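Local coordinates for mitotic checkpoint control protein kinase BUB1 (PDB 6JKK) that acts in the mitotic checkpoint at the kinetochore, its protein kinase domain probably binding ATP and phosphorylating protein substrates, at residues M166-D171 / Q312-L317. Sequence-based numbering, arbitrary orientation.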
loop_
_atom_site.group_PDB
_atom_site.type_symbol
_atom_site.label_atom_id
_atom_site.label_comp_id
_atom_site.label_asym_id
_atom_site.label_seq_id
_atom_site.Cartn_x
_atom_site.Cartn_y
_atom_site.Cartn_z
ATOM N N MET A 166 -3.925 -6.693 -6.240
ATOM C CA MET A 166 -3.211 -6.398 -4.999
ATOM C C MET A 166 -2.256 -7.526 -4.654
ATOM O O MET A 166 -1.163 -7.283 -4.147
ATOM C CB MET A 166 -4.186 -6.166 -3.838
ATOM C CG MET A 166 -4.891 -4.826 -3.876
ATOM S SD MET A 166 -5.904 -4.558 -2.412
ATOM C CE MET A 166 -7.147 -5.837 -2.650
ATOM N N LEU A 167 -2.676 -8.758 -4.915
ATOM C CA LEU A 167 -1.814 -9.913 -4.691
ATOM C C LEU A 167 -0.577 -9.835 -5.577
ATOM O O LEU A 167 0.527 -10.171 -5.144
ATOM C CB LEU A 167 -2.576 -11.211 -4.974
ATOM C CG LEU A 167 -3.444 -11.723 -3.832
ATOM C CD1 LEU A 167 -4.525 -12.653 -4.366
ATOM C CD2 LEU A 167 -2.575 -12.419 -2.801
ATOM N N ASP A 168 -0.759 -9.401 -6.821
ATOM C CA ASP A 168 0.367 -9.324 -7.758
ATOM C C ASP A 168 1.352 -8.256 -7.287
ATOM O O ASP A 168 2.566 -8.451 -7.332
ATOM C CB ASP A 168 -0.136 -8.994 -9.168
ATOM C CG ASP A 168 0.574 -9.789 -10.256
ATOM O OD1 ASP A 168 1.264 -10.787 -9.938
ATOM O OD2 ASP A 168 0.410 -9.425 -11.443
ATOM N N ILE A 169 0.822 -7.131 -6.819
ATOM C CA ILE A 169 1.669 -6.024 -6.373
ATOM C C ILE A 169 2.492 -6.403 -5.137
ATOM O O ILE A 169 3.690 -6.114 -5.061
ATOM C CB ILE A 169 0.821 -4.758 -6.097
ATOM C CG1 ILE A 169 0.239 -4.222 -7.412
ATOM C CG2 ILE A 169 1.651 -3.684 -5.415
ATOM C CD1 ILE A 169 -0.860 -3.166 -7.229
ATOM N N VAL A 170 1.849 -7.063 -4.179
ATOM C CA VAL A 170 2.525 -7.492 -2.955
ATOM C C VAL A 170 3.544 -8.595 -3.244
ATOM O O VAL A 170 4.652 -8.591 -2.693
ATOM C CB VAL A 170 1.489 -7.951 -1.902
ATOM C CG1 VAL A 170 2.166 -8.553 -0.679
ATOM C CG2 VAL A 170 0.625 -6.778 -1.499
ATOM N N ASP A 171 3.170 -9.542 -4.105
ATOM C CA ASP A 171 4.079 -10.616 -4.496
ATOM C C ASP A 171 5.382 -10.048 -5.066
ATOM O O ASP A 171 6.478 -10.449 -4.666
ATOM C CB ASP A 171 3.398 -11.536 -5.515
ATOM C CG ASP A 171 4.068 -12.900 -5.628
ATOM O OD1 ASP A 171 4.517 -13.448 -4.595
ATOM O OD2 ASP A 171 4.135 -13.433 -6.756
ATOM N N GLN A 312 -0.764 -18.726 -6.671
ATOM C CA GLN A 312 -1.815 -19.756 -6.619
ATOM C C GLN A 312 -3.146 -19.126 -6.200
ATOM O O GLN A 312 -4.217 -19.516 -6.674
ATOM C CB GLN A 312 -1.431 -20.872 -5.645
ATOM C CG GLN A 312 -2.593 -21.782 -5.229
ATOM C CD GLN A 312 -3.179 -22.569 -6.388
ATOM O OE1 GLN A 312 -2.485 -22.879 -7.357
ATOM N NE2 GLN A 312 -4.465 -22.897 -6.294
ATOM N N LEU A 313 -3.077 -18.141 -5.315
ATOM C CA LEU A 313 -4.283 -17.429 -4.905
ATOM C C LEU A 313 -4.842 -16.611 -6.068
ATOM O O LEU A 313 -6.061 -16.544 -6.263
ATOM C CB LEU A 313 -4.008 -16.539 -3.692
ATOM C CG LEU A 313 -3.650 -17.285 -2.409
ATOM C CD1 LEU A 313 -3.447 -16.314 -1.253
ATOM C CD2 LEU A 313 -4.718 -18.310 -2.068
ATOM N N ARG A 314 -3.951 -16.003 -6.850
ATOM C CA ARG A 314 -4.379 -15.251 -8.026
ATOM C C ARG A 314 -5.050 -16.204 -9.011
ATOM O O ARG A 314 -6.074 -15.867 -9.596
ATOM C CB ARG A 314 -3.201 -14.526 -8.689
ATOM C CG ARG A 314 -2.653 -13.352 -7.892
ATOM C CD ARG A 314 -1.622 -12.553 -8.698
ATOM N NE ARG A 314 -2.234 -11.813 -9.803
ATOM C CZ ARG A 314 -2.033 -12.069 -11.094
ATOM N NH1 ARG A 314 -1.204 -13.036 -11.471
ATOM N NH2 ARG A 314 -2.642 -11.333 -12.020
ATOM N N THR A 315 -4.495 -17.400 -9.159
ATOM C CA THR A 315 -5.095 -18.418 -10.026
ATOM C C THR A 315 -6.517 -18.759 -9.585
ATOM O O THR A 315 -7.420 -18.902 -10.420
ATOM C CB THR A 315 -4.227 -19.681 -10.084
ATOM O OG1 THR A 315 -2.973 -19.355 -10.701
ATOM C CG2 THR A 315 -4.915 -20.789 -10.900
ATOM N N GLN A 316 -6.724 -18.871 -8.276
ATOM C CA GLN A 316 -8.050 -19.192 -7.762
ATOM C C GLN A 316 -9.053 -18.112 -8.146
ATOM O O GLN A 316 -10.169 -18.418 -8.580
ATOM C CB GLN A 316 -8.014 -19.395 -6.243
ATOM C CG GLN A 316 -7.233 -20.639 -5.801
ATOM C CD GLN A 316 -7.516 -21.013 -4.360
ATOM O OE1 GLN A 316 -8.676 -21.113 -3.950
ATOM N NE2 GLN A 316 -6.459 -21.218 -3.580
ATOM N N LEU A 317 -8.645 -16.854 -7.991
ATOM C CA LEU A 317 -9.489 -15.719 -8.342
ATOM C C LEU A 317 -9.782 -15.653 -9.843
ATOM O O LEU A 317 -10.915 -15.386 -10.243
ATOM C CB LEU A 317 -8.847 -14.416 -7.861
ATOM C CG LEU A 317 -8.806 -14.227 -6.346
ATOM C CD1 LEU A 317 -7.753 -13.185 -5.959
ATOM C CD2 LEU A 317 -10.181 -13.818 -5.824
#
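Leu167 and Arg314 meet flank to flank between two antiparallel helices of the C-terminal, mainly helical lobe of the protein kinase fold. Segments 166-171 and 312-317 run with their axes 10.0 Å apart at 168°, and the pair illustrates how one interface can join an apolar patch to a stacked charge pair. On the apolar side, Leu167 CB lies 3.6 Å from Arg314 CG, so the arginine contributes its methylene chain as well as its charge. Leu167 CD1 reaches further, touching Leu317 CD1 at 3.6 Å, and lies 4.0 Å from Leu313 CB. Leu252 of helix 246-261 also packs on Leu167.

Arg314 then bends at its third torsion (chi3 70°), which lays the guanidinium against Asp168. Carboxylate and guanidinium stack with planes only 6° apart, so the long salt bridge from Asp168 OD2 to Arg314 NH2, 3.6 Å, rests on charge without an N-H aimed at the oxygen. The hydrogen bonds lie elsewhere: Arg314 NE donates to Cys164 O, its NH1 to Gln311 OE1 and its NH2 to Asn199 OD1, fixing the group's rotation, while Gln311 NE2 binds Asp168 OD1. A leucine in place of Arg314 would probably cost Asp168 this stacked positive charge and leave Cys164 O without the NE donor. In the stack, Asp168 CG sits over the guanidinium centre, 3.5 Å above its plane.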